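Local coordinates for putative flavoprotein decarboxylase (Streptomyces olivoviridis, PDB 6JLS) that binds flavin mononucleotide and acts as an FMN-dependent cysteine decarboxylase in the biosynthesis of thioviridamide, at residues Gln57-Thr60 / Thr61-Arg65; Pro66-Asn69 / Gly70-Thr74; Gly82-Pro85 / His86-Ile89. All blocks are in the same frame, centred on the assembly; numbering follows the deposited sequence.

Contact 1 of 3, residues Gln57-Thr60 / Thr61-Arg65. With FMN (flavin mononucleotide), chain B.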
loop_
_atom_site.group_PDB
_atom_site.type_symbol
_atom_site.label_atom_id
_atom_site.label_comp_id
_atom_site.label_asym_id
_atom_site.label_seq_id
_atom_site.Cartn_x
_atom_site.Cartn_y
_atom_site.Cartn_z
ATOM N N GLN A 57 5.377 -8.374 19.385
ATOM C CA GLN A 57 4.006 -8.053 19.753
ATOM C C GLN A 57 3.877 -7.724 21.234
ATOM O O GLN A 57 2.832 -7.213 21.654
ATOM C CB GLN A 57 3.047 -9.190 19.368
ATOM C CG GLN A 57 3.018 -10.371 20.317
ATOM C CD GLN A 57 2.191 -11.538 19.782
ATOM O OE1 GLN A 57 0.999 -11.401 19.494
ATOM N NE2 GLN A 57 2.829 -12.695 19.648
ATOM N N PHE A 58 4.929 -7.950 22.022
ATOM C CA PHE A 58 4.901 -7.692 23.453
ATOM C C PHE A 58 5.879 -6.625 23.916
ATOM O O PHE A 58 5.657 -6.041 24.975
ATOM C CB PHE A 58 5.199 -8.978 24.236
ATOM C CG PHE A 58 4.272 -10.120 23.929
ATOM C CD1 PHE A 58 2.923 -10.033 24.212
ATOM C CD2 PHE A 58 4.766 -11.296 23.392
ATOM C CE1 PHE A 58 2.078 -11.092 23.949
ATOM C CE2 PHE A 58 3.929 -12.366 23.126
ATOM C CZ PHE A 58 2.582 -12.267 23.407
ATOM N N VAL A 59 6.970 -6.389 23.176
ATOM C CA VAL A 59 7.958 -5.353 23.475
ATOM C C VAL A 59 8.209 -4.562 22.211
ATOM O O VAL A 59 8.337 -5.141 21.129
ATOM C CB VAL A 59 9.316 -5.910 23.956
ATOM C CG1 VAL A 59 9.922 -5.007 25.037
ATOM C CG2 VAL A 59 9.214 -7.345 24.372
ATOM N N THR A 60 8.327 -3.249 22.348
ATOM C CA THR A 60 8.777 -2.421 21.242
ATOM C C THR A 60 10.266 -2.138 21.386
ATOM O O THR A 60 10.814 -2.138 22.497
ATOM C CB THR A 60 8.016 -1.113 21.202
ATOM O OG1 THR A 60 8.476 -0.284 22.282
ATOM C CG2 THR A 60 6.533 -1.396 21.361
ATOM N N THR A 61 10.925 -1.906 20.250
ATOM C CA THR A 61 12.335 -1.559 20.310
ATOM C C THR A 61 12.529 -0.196 20.954
ATOM O O THR A 61 13.520 0.025 21.657
ATOM C CB THR A 61 12.955 -1.602 18.911
ATOM O OG1 THR A 61 12.194 -0.783 18.028
ATOM C CG2 THR A 61 12.936 -3.015 18.380
ATOM N N ASN A 62 11.579 0.714 20.763
ATOM C CA ASN A 62 11.701 2.039 21.363
ATOM C C ASN A 62 11.587 1.997 22.878
ATOM O O ASN A 62 12.089 2.904 23.545
ATOM C CB ASN A 62 10.660 2.978 20.752
ATOM C CG ASN A 62 11.110 3.523 19.423
ATOM O OD1 ASN A 62 12.138 3.099 18.902
ATOM N ND2 ASN A 62 10.364 4.471 18.868
ATOM N N SER A 63 10.959 0.960 23.437
ATOM C CA SER A 63 10.934 0.804 24.885
ATOM C C SER A 63 12.263 0.308 25.448
ATOM O O SER A 63 12.525 0.511 26.642
ATOM C CB SER A 63 9.817 -0.157 25.280
ATOM O OG SER A 63 10.183 -1.508 25.065
ATOM N N LEU A 64 13.103 -0.334 24.624
ATOM C CA LEU A 64 14.407 -0.866 25.021
ATOM C C LEU A 64 15.551 0.110 24.786
ATOM O O LEU A 64 16.470 0.189 25.610
ATOM C CB LEU A 64 14.710 -2.168 24.262
ATOM C CG LEU A 64 13.790 -3.336 24.627
ATOM C CD1 LEU A 64 13.723 -4.340 23.484
ATOM C CD2 LEU A 64 14.239 -4.000 25.927
ATOM N N ARG A 65 15.509 0.856 23.682
ATOM C CA ARG A 65 16.649 1.681 23.303
ATOM C C ARG A 65 17.135 2.610 24.410
ATOM O O ARG A 65 18.364 2.740 24.556
ATOM C CB ARG A 65 16.312 2.456 22.023
ATOM C CG ARG A 65 16.838 1.761 20.780
ATOM C CD ARG A 65 16.047 2.110 19.541
ATOM N NE ARG A 65 16.357 1.211 18.432
ATOM C CZ ARG A 65 15.585 1.062 17.361
ATOM N NH1 ARG A 65 14.453 1.751 17.259
ATOM N NH2 ARG A 65 15.938 0.220 16.398
HETATM N N1 FMN B . 4.862 -19.494 24.152
HETATM C C2 FMN B . 5.751 -19.914 25.116
HETATM O O2 FMN B . 6.538 -20.820 24.858
HETATM N N3 FMN B . 5.748 -19.328 26.365
HETATM C C4 FMN B . 4.860 -18.314 26.660
HETATM O O4 FMN B . 4.854 -17.784 27.774
HETATM C C4A FMN B . 3.965 -17.889 25.686
HETATM N N5 FMN B . 3.072 -16.874 25.969
HETATM C C5A FMN B . 2.176 -16.447 25.012
HETATM C C6 FMN B . 1.288 -15.428 25.329
HETATM C C7 FMN B . 0.377 -14.978 24.373
HETATM C C7M FMN B . -0.578 -13.872 24.742
HETATM C C8 FMN B . 0.360 -15.558 23.089
HETATM C C8M FMN B . -0.619 -15.076 22.052
HETATM C C9 FMN B . 1.258 -16.588 22.779
HETATM C C9A FMN B . 2.169 -17.033 23.744
HETATM N N10 FMN B . 3.068 -18.054 23.460
HETATM C C10 FMN B . 3.965 -18.480 24.426
HETATM C "C1'" FMN B . 3.091 -18.684 22.097
HETATM C "C2'" FMN B . 4.264 -18.085 21.305
HETATM O "O2'" FMN B . 4.120 -16.689 21.102
HETATM C "C3'" FMN B . 4.442 -18.773 19.959
HETATM O "O3'" FMN B . 4.889 -20.088 20.191
HETATM C "C4'" FMN B . 5.444 -17.991 19.111
HETATM O "O4'" FMN B . 5.519 -18.441 17.769
HETATM C "C5'" FMN B . 6.831 -18.028 19.735
HETATM O "O5'" FMN B . 7.675 -17.378 18.815
HETATM P P FMN B . 9.223 -17.132 19.128
HETATM O O1P FMN B . 9.729 -18.236 20.039
HETATM O O2P FMN B . 9.998 -17.178 17.828
HETATM O O3P FMN B . 9.395 -15.808 19.828
HETATM O O HOH W 1 7.317 -2.387 25.021
#
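Thr60 caps the short helix 61-64, and Ser63 answers it with both its amide and its hydroxyl. This is an N-cap. The Ser63 N-H bonds to Thr60 OG1 at 3.0 Å, with an N-H...O angle of 139°. The same amide reaches Thr60 O through a weak second bond. Ser63 OG donates to Thr60 O at 2.7 Å. It comes in tilted 21° from the carbonyl plane. Both hydroxyls stand between their own backbone N and carbonyl carbon (chi1 73° for Thr60), which turns each one back into the cap. A water beside Val59 bridges the cap: it accepts from Thr60 N and donates to Ser63 OG.

This polar knot is the tight part. Next to it is one apolar contact, Val59 CG1 to Leu64 CD1 at 4.2 Å, the two side chains crossing at about a right angle. The same Val59 methyl also lies against the Ser63 hydroxyl. The loose side is at Arg65, which is poorly ordered. Thr61 CB lies over one face of its guanidinium, and NH1 makes a weak bond to Asn62 OD1.

Phe58 belongs to the FMN pocket, and its CZ comes within 3.6 Å of FMN C7. The aliphatic part of Gln57 lies over one face of its ring. Thr60 OG1 also bonds to Gln57 O of the second subunit, and Asn62 ND2 to Trp79 O of the third, so the cap sits at a subunit interface. Within the chain, Val59, Ser63 and Leu64 pack on Pro33 of helix 32-40. Leu64 also reaches strand 46-51, and Thr61 touches strand 72-73.

Contact 2 of 3, residues Pro66-Asn69 / Gly70-Thr74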
loop_
_atom_site.group_PDB
_atom_site.type_symbol
_atom_site.label_atom_id
_atom_site.label_comp_id
_atom_site.label_asym_id
_atom_site.label_seq_id
_atom_site.Cartn_x
_atom_site.Cartn_y
_atom_site.Cartn_z
ATOM N N PRO A 66 16.276 3.257 25.219
ATOM C CA PRO A 66 16.804 4.182 26.235
ATOM C C PRO A 66 17.662 3.510 27.285
ATOM O O PRO A 66 18.428 4.204 27.966
ATOM C CB PRO A 66 15.537 4.795 26.859
ATOM C CG PRO A 66 14.466 4.593 25.849
ATOM C CD PRO A 66 14.799 3.296 25.181
ATOM N N PHE A 67 17.570 2.194 27.439
ATOM C CA PHE A 67 18.314 1.478 28.468
ATOM C C PHE A 67 19.465 0.658 27.916
ATOM O O PHE A 67 20.177 0.011 28.693
ATOM C CB PHE A 67 17.365 0.571 29.257
ATOM C CG PHE A 67 16.170 1.297 29.787
ATOM C CD1 PHE A 67 14.934 1.163 29.182
ATOM C CD2 PHE A 67 16.292 2.150 30.870
ATOM C CE1 PHE A 67 13.834 1.844 29.661
ATOM C CE2 PHE A 67 15.202 2.830 31.356
ATOM C CZ PHE A 67 13.967 2.680 30.747
ATOM N N VAL A 68 19.673 0.689 26.604
ATOM C CA VAL A 68 20.574 -0.212 25.902
ATOM C C VAL A 68 21.620 0.641 25.199
ATOM O O VAL A 68 21.303 1.359 24.239
ATOM C CB VAL A 68 19.816 -1.093 24.896
ATOM C CG1 VAL A 68 20.785 -1.864 24.009
ATOM C CG2 VAL A 68 18.860 -2.029 25.634
ATOM N N ASN A 69 22.867 0.568 25.675
ATOM C CA ASN A 69 23.961 1.321 25.069
ATOM C C ASN A 69 24.598 0.603 23.886
ATOM O O ASN A 69 25.461 1.185 23.221
ATOM C CB ASN A 69 25.035 1.633 26.113
ATOM C CG ASN A 69 25.693 0.389 26.655
ATOM O OD1 ASN A 69 25.038 -0.622 26.880
ATOM N ND2 ASN A 69 26.996 0.456 26.864
ATOM N N GLY A 70 24.207 -0.633 23.611
ATOM C CA GLY A 70 24.588 -1.345 22.401
ATOM C C GLY A 70 23.491 -1.284 21.361
ATOM O O GLY A 70 22.809 -0.266 21.209
ATOM N N SER A 71 23.296 -2.388 20.651
ATOM C CA SER A 71 22.294 -2.458 19.601
ATOM C C SER A 71 21.021 -3.122 20.108
ATOM O O SER A 71 21.057 -3.984 20.989
ATOM C CB SER A 71 22.814 -3.245 18.400
ATOM O OG SER A 71 24.021 -2.696 17.909
ATOM N N VAL A 72 19.898 -2.721 19.529
ATOM C CA VAL A 72 18.625 -3.413 19.690
ATOM C C VAL A 72 18.296 -3.977 18.322
ATOM O O VAL A 72 18.046 -3.215 17.379
ATOM C CB VAL A 72 17.506 -2.484 20.184
ATOM C CG1 VAL A 72 16.199 -3.250 20.285
ATOM C CG2 VAL A 72 17.860 -1.839 21.525
ATOM N N LEU A 73 18.315 -5.299 18.204
ATOM C CA LEU A 73 18.297 -5.974 16.915
ATOM C C LEU A 73 16.990 -6.716 16.730
ATOM O O LEU A 73 16.555 -7.467 17.613
ATOM C CB LEU A 73 19.457 -6.963 16.784
ATOM C CG LEU A 73 20.872 -6.431 16.990
ATOM C CD1 LEU A 73 21.276 -6.588 18.444
ATOM C CD2 LEU A 73 21.856 -7.147 16.090
ATOM N N THR A 74 16.372 -6.504 15.582
ATOM C CA THR A 74 15.307 -7.361 15.109
ATOM C C THR A 74 15.694 -7.916 13.748
ATOM O O THR A 74 16.666 -7.486 13.121
ATOM C CB THR A 74 13.995 -6.597 15.011
ATOM O OG1 THR A 74 14.139 -5.603 13.999
ATOM C CG2 THR A 74 13.691 -5.929 16.344
HETATM O O HOH W 2 20.146 1.307 21.437
#
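Val68, in the loop, meets Val72, in the edge strand of this chain's parallel sheet. The fold is a Rossmann-like alpha/beta fold, with six parallel strands in the order 3-2-1-4-5-6, and 66-74 leads from helix 61-64 into strand 72-73. Val68 CG1 and Val72 CG2 lie 3.8 Å apart, methyl against methyl. The same Val68 CG1 is 3.7 Å from Ser71 O. Its anti placement relative to the backbone N (chi1 171°) swings this branch over the bend at Asn69 and Gly70.

The chain bends at Asn69-Gly70, and a water spans the bend. It donates to Val68 O at 3.0 Å and to Gly70 O at 3.1 Å. It links the carbonyls on the two arms of the bend.

The next shell fixes the ends. The Asn69 amide is held by Gly45 and strand 46-51. Its ND2 bonds to Gly45 O and its OD1 accepts from Leu47 N. Both polar atoms of this exposed residue are thus satisfied by main chain. Val68 packs on Leu47, Val49 and Ala36, between the sheet and helix 32-40. Val72 lies against Leu51.

Farther along, Leu73 pairs through its backbone with Val49 and Leu51, adding its strand to the parallel sheet. Its side chain packs on His86 and Ile89 of helix 85-91. Thr74 then closes the segment as the N-cap of helix 75-81, with Thr74 OG1 bonded to Thr77 N.

Contact 3 of 3, residues Gly82-Pro85 / His86-Ile89. With FMN (flavin mononucleotide), chain C.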
loop_
_atom_site.group_PDB
_atom_site.type_symbol
_atom_site.label_atom_id
_atom_site.label_comp_id
_atom_site.label_asym_id
_atom_site.label_seq_id
_atom_site.Cartn_x
_atom_site.Cartn_y
_atom_site.Cartn_z
ATOM N N GLY A 82 22.060 -5.022 6.231
ATOM C CA GLY A 82 23.003 -5.909 5.582
ATOM C C GLY A 82 24.100 -6.358 6.525
ATOM O O GLY A 82 24.206 -5.913 7.670
ATOM N N GLY A 83 24.942 -7.266 6.029
ATOM C CA GLY A 83 25.961 -7.844 6.886
ATOM C C GLY A 83 25.341 -8.749 7.945
ATOM O O GLY A 83 24.139 -9.015 7.963
ATOM N N ALA A 84 26.191 -9.227 8.845
ATOM C CA ALA A 84 25.748 -10.061 9.962
ATOM C C ALA A 84 26.119 -9.392 11.282
ATOM O O ALA A 84 26.849 -9.968 12.099
ATOM C CB ALA A 84 26.348 -11.465 9.870
ATOM N N PRO A 85 25.605 -8.179 11.537
ATOM C CA PRO A 85 25.993 -7.486 12.775
ATOM C C PRO A 85 25.635 -8.272 14.019
ATOM O O PRO A 85 26.337 -8.162 15.034
ATOM C CB PRO A 85 25.219 -6.164 12.696
ATOM C CG PRO A 85 24.044 -6.474 11.850
ATOM C CD PRO A 85 24.516 -7.471 10.837
ATOM N N HIS A 86 24.577 -9.082 13.958
ATOM C CA HIS A 86 24.215 -9.909 15.100
ATOM C C HIS A 86 25.286 -10.956 15.386
ATOM O O HIS A 86 25.545 -11.278 16.553
ATOM C CB HIS A 86 22.847 -10.550 14.860
ATOM C CG HIS A 86 22.781 -11.425 13.647
ATOM N ND1 HIS A 86 23.054 -10.965 12.377
ATOM C CD2 HIS A 86 22.440 -12.727 13.509
ATOM C CE1 HIS A 86 22.896 -11.949 11.511
ATOM N NE2 HIS A 86 22.523 -13.030 12.172
ATOM N N VAL A 87 25.936 -11.485 14.342
ATOM C CA VAL A 87 26.964 -12.503 14.553
ATOM C C VAL A 87 28.238 -11.866 15.101
ATOM O O VAL A 87 28.953 -12.464 15.919
ATOM C CB VAL A 87 27.224 -13.280 13.248
ATOM C CG1 VAL A 87 28.364 -14.282 13.435
ATOM C CG2 VAL A 87 25.949 -13.982 12.793
ATOM N N ARG A 88 28.535 -10.638 14.673
ATOM C CA ARG A 88 29.594 -9.881 15.324
ATOM C C ARG A 88 29.288 -9.693 16.804
ATOM O O ARG A 88 30.175 -9.827 17.652
ATOM C CB ARG A 88 29.768 -8.533 14.631
ATOM C CG ARG A 88 31.092 -7.825 14.929
ATOM C CD ARG A 88 31.083 -6.375 14.431
ATOM N NE ARG A 88 30.581 -6.255 13.060
ATOM C CZ ARG A 88 29.385 -5.758 12.741
ATOM N NH1 ARG A 88 28.569 -5.322 13.695
ATOM N NH2 ARG A 88 29.002 -5.693 11.469
ATOM N N ILE A 89 28.028 -9.409 17.135
ATOM C CA ILE A 89 27.649 -9.182 18.528
ATOM C C ILE A 89 27.722 -10.478 19.329
ATOM O O ILE A 89 28.138 -10.482 20.494
ATOM C CB ILE A 89 26.249 -8.535 18.597
ATOM C CG1 ILE A 89 26.347 -7.046 18.277
ATOM C CG2 ILE A 89 25.622 -8.741 19.961
ATOM C CD1 ILE A 89 25.021 -6.338 18.270
HETATM N N1 FMN C . 23.485 -19.312 7.903
HETATM C C2 FMN C . 24.180 -20.456 7.575
HETATM O O2 FMN C . 23.794 -21.540 8.004
HETATM N N3 FMN C . 25.306 -20.381 6.782
HETATM C C4 FMN C . 25.745 -19.163 6.304
HETATM O O4 FMN C . 26.749 -19.091 5.592
HETATM C C4A FMN C . 25.043 -18.010 6.632
HETATM N N5 FMN C . 25.472 -16.786 6.159
HETATM C C5A FMN C . 24.787 -15.635 6.482
HETATM C C6 FMN C . 25.247 -14.418 5.995
HETATM C C7 FMN C . 24.564 -13.243 6.306
HETATM C C7M FMN C . 25.085 -11.935 5.766
HETATM C C8 FMN C . 23.411 -13.291 7.114
HETATM C C8M FMN C . 22.668 -12.025 7.452
HETATM C C9 FMN C . 22.955 -14.522 7.603
HETATM C C9A FMN C . 23.645 -15.697 7.286
HETATM N N10 FMN C . 23.214 -16.929 7.761
HETATM C C10 FMN C . 23.908 -18.083 7.435
HETATM C "C1'" FMN C . 21.979 -17.022 8.609
HETATM C "C2'" FMN C . 20.816 -17.498 7.724
HETATM O "O2'" FMN C . 20.523 -16.583 6.682
HETATM C "C3'" FMN C . 19.556 -17.752 8.540
HETATM O "O3'" FMN C . 19.779 -18.877 9.357
HETATM C "C4'" FMN C . 18.373 -17.978 7.600
HETATM O "O4'" FMN C . 17.123 -18.020 8.268
HETATM C "C5'" FMN C . 18.556 -19.254 6.791
HETATM O "O5'" FMN C . 17.365 -19.408 6.057
HETATM P P FMN C . 17.176 -20.600 5.009
HETATM O O1P FMN C . 18.004 -21.792 5.454
HETATM O O2P FMN C . 15.717 -21.001 4.982
HETATM O O3P FMN C . 17.653 -20.159 3.649
HETATM O O HOH W 3 29.063 -7.780 9.721
#
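Ala84 O receives the first turn of helix 85-91, with Ala84 at its N-cap position. The backbone bonds come first. Arg88 N donates to Ala84 O at 3.1 Å, nearly along the C=O axis and with a straight N-H angle of 164°. Val87 N reaches the same oxygen through a weak, bent bond. One residue on, Ile89 N bonds to Pro85 O at 3.0 Å, and Ile89 CG1 packs beside that oxygen.

The apolar contacts lie beside these bonds. Ala84 CB meets Val87 CG2 at 3.9 Å, and that methyl also lies 3.6 Å above the His86 ring plane, displaced toward its rim.

The flat polar groups fold back on the cap. Arg88 runs extended until a bend at chi3 (-47°) brings its guanidinium obliquely against Pro85, with NH1 3.5 Å from Pro85 CA. A water accepts weakly from Arg88 NH2 and Ala84 N. The His86 CG stands between its own N and carbonyl carbon (chi1 60°), which returns the ring along Ala84. FMN C8M lies at the ring's edge, and Gly83 O approaches this methyl to 3.4 Å. The polar bonds to this FMN come from the fifth subunit, apart from Cys114 O of this chain.

Val78, Ile117, Ile121 and Leu73 give His86 an apolar setting. One polar bond, from NE2 to Gln120 OE1, fixes the ring's rotation there. Because OE1 is an amide oxygen, NE2 probably carries the proton of that bond, while ND1 is buried against Ala84 with no partner in the model.

How the contacts relate
Contacts 1, 2 and 3 follow one another along the chain. Contacts 1 and 2 touch, with centres 10 Å apart: Thr61 CG2 lies 3.6 Å from Thr74 CG2, and Arg65 CG packs on Val72 CG2. Contact 2 in turn meets contact 3, with Leu73 CD2 3.8 Å from His86 CB and Leu73 CD1 against Ile89 CD1. Contacts 1 and 3 do not touch; their nearest atoms are about 11 Å apart. The strand 72-73 region touches both, and so connects them by packing. Contacts 1 and 3 each approach a different FMN, through Phe58 and through Gly83 and His86, while the Val72 side chain of contact 2 is about 12 Å from a bound FMN.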